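PDB 2XDH: cohesin from Archaeoglobus fulgidus, which probably serves as a protein-binding cohesin module that recognises dockerin domains, within a longer protein tentatively linked to carbohydrate binding and glycoside hydrolysis. Local coordinates for residues Y61-G65 against N66-V70. Numbering follows the deposited sequence.
Sequences YQVEG and NQIKV. Unlike the reference sequence in segment 61-65: Gln62 (reference Asn).
Asn66 lays OD1 of its amide 3.6 Å from Gly65 C, while its ND2 donates to Asn41 OD1; at the other end of this β-hairpin with its two-residue loop the Tyr61 ring turns away toward strand 43-50, and its CB alone meets Val70 CG2, at 4.2 Å. Gly65 and Asn66 are the central residues of a type II' turn. Glycine suits the first place because its phi is positive (63°) and a CB would collide with Asn66 N. Tyr61, Val63, Ile68 and Val70 share the apolar face, where Val63 CG2 lies 4.2 Å from Ile68 CG1 and both residues pack on Val45, within the cohesin β-sandwich. Polar Gln62, Glu64, Gln67 and Lys69 occupy the other face. There Glu64 CG sits between backbone N and carbonyl carbon (chi1 54°), and the extended chain carries OE2 obliquely across to Lys69 NZ, a 2.9 Å salt bridge, though the position of OE2 is doubtful. An alanine here instead of Glu64 has no carboxylate, and the Lys69 ammonium would probably be left without its mate and freer to swing. Glu64 N reaches Gln67 O almost straight on (3.0 Å), whereas the return bond from Gln67 N meets Glu64 O from above the carbonyl plane, at 3.2 Å.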
loop_
_atom_site.group_PDB
_atom_site.type_symbol
_atom_site.label_atom_id
_atom_site.label_comp_id
_atom_site.label_asym_id
_atom_site.label_seq_id
_atom_site.Cartn_x
_atom_site.Cartn_y
_atom_site.Cartn_z
ATOM N N TYR A 61 -27.543 6.158 8.623
ATOM C CA TYR A 61 -28.084 4.854 8.976
ATOM C C TYR A 61 -29.598 4.883 8.907
ATOM O O TYR A 61 -30.221 5.932 9.043
ATOM C CB TYR A 61 -27.623 4.400 10.362
ATOM C CG TYR A 61 -28.187 5.229 11.506
ATOM C CD1 TYR A 61 -29.347 4.843 12.171
ATOM C CD2 TYR A 61 -27.549 6.396 11.923
ATOM C CE1 TYR A 61 -29.863 5.603 13.227
ATOM C CE2 TYR A 61 -28.056 7.161 12.975
ATOM C CZ TYR A 61 -29.213 6.759 13.616
ATOM O OH TYR A 61 -29.696 7.517 14.651
ATOM N N GLN A 62 -30.189 3.723 8.682
ATOM C CA GLN A 62 -31.636 3.624 8.650
ATOM C C GLN A 62 -32.033 2.297 9.264
ATOM O O GLN A 62 -31.535 1.245 8.857
ATOM C CB GLN A 62 -32.152 3.754 7.213
ATOM C CG GLN A 62 -33.577 3.235 6.995
ATOM C CD GLN A 62 -34.627 4.028 7.757
ATOM O OE1 GLN A 62 -35.825 3.745 7.661
ATOM N NE2 GLN A 62 -34.186 5.025 8.516
ATOM N N VAL A 63 -32.902 2.348 10.267
ATOM C CA VAL A 63 -33.349 1.133 10.943
ATOM C C VAL A 63 -34.700 0.726 10.391
ATOM O O VAL A 63 -35.667 1.472 10.511
ATOM C CB VAL A 63 -33.476 1.339 12.459
ATOM C CG1 VAL A 63 -34.002 0.066 13.130
ATOM C CG2 VAL A 63 -32.143 1.762 13.060
ATOM N N GLU A 64 -34.765 -0.448 9.774
ATOM C CA GLU A 64 -36.019 -0.942 9.224
ATOM C C GLU A 64 -36.194 -2.419 9.521
ATOM O O GLU A 64 -35.421 -3.258 9.064
ATOM C CB GLU A 64 -36.117 -0.665 7.720
ATOM C CG GLU A 64 -34.949 -1.174 6.888
ATOM C CD GLU A 64 -34.977 -0.641 5.463
ATOM O OE1 GLU A 64 -35.605 0.417 5.232
ATOM O OE2 GLU A 64 -34.375 -1.281 4.574
ATOM N N GLY A 65 -37.223 -2.730 10.298
ATOM C CA GLY A 65 -37.439 -4.085 10.752
ATOM C C GLY A 65 -36.274 -4.507 11.623
ATOM O O GLY A 65 -35.827 -3.755 12.496
ATOM N N ASN A 66 -35.774 -5.708 11.381
ATOM C CA ASN A 66 -34.649 -6.223 12.145
ATOM C C ASN A 66 -33.312 -5.999 11.454
ATOM O O ASN A 66 -32.396 -6.802 11.590
ATOM C CB ASN A 66 -34.847 -7.708 12.439
ATOM C CG ASN A 66 -35.754 -7.945 13.634
ATOM O OD1 ASN A 66 -36.223 -6.997 14.270
ATOM N ND2 ASN A 66 -36.009 -9.213 13.945
ATOM N N GLN A 67 -33.189 -4.909 10.710
ATOM C CA GLN A 67 -31.888 -4.596 10.133
ATOM C C GLN A 67 -31.547 -3.116 10.132
ATOM O O GLN A 67 -32.415 -2.261 9.987
ATOM C CB GLN A 67 -31.711 -5.225 8.747
ATOM C CG GLN A 67 -32.680 -4.802 7.682
ATOM C CD GLN A 67 -32.576 -5.695 6.452
ATOM O OE1 GLN A 67 -32.354 -6.900 6.569
ATOM N NE2 GLN A 67 -32.724 -5.104 5.268
ATOM N N ILE A 68 -30.268 -2.832 10.332
ATOM C CA ILE A 68 -29.768 -1.473 10.324
ATOM C C ILE A 68 -28.926 -1.304 9.069
ATOM O O ILE A 68 -27.914 -1.977 8.906
ATOM C CB ILE A 68 -28.886 -1.214 11.552
ATOM C CG1 ILE A 68 -29.644 -1.610 12.826
ATOM C CG2 ILE A 68 -28.440 0.252 11.580
ATOM C CD1 ILE A 68 -28.742 -1.880 14.028
ATOM N N LYS A 69 -29.370 -0.441 8.164
ATOM C CA LYS A 69 -28.589 -0.129 6.977
ATOM C C LYS A 69 -27.693 1.046 7.304
ATOM O O LYS A 69 -28.155 2.082 7.785
ATOM C CB LYS A 69 -29.508 0.210 5.794
ATOM C CG LYS A 69 -30.380 -0.962 5.350
ATOM C CD LYS A 69 -31.124 -0.689 4.053
ATOM C CE LYS A 69 -31.763 -1.969 3.522
ATOM N NZ LYS A 69 -32.592 -1.746 2.300
ATOM N N VAL A 70 -26.406 0.885 7.040
ATOM C CA VAL A 70 -25.434 1.890 7.397
ATOM C C VAL A 70 -24.653 2.278 6.167
ATOM O O VAL A 70 -24.237 1.418 5.392
ATOM C CB VAL A 70 -24.439 1.363 8.460
ATOM C CG1 VAL A 70 -23.312 2.373 8.680
ATOM C CG2 VAL A 70 -25.175 1.053 9.760
#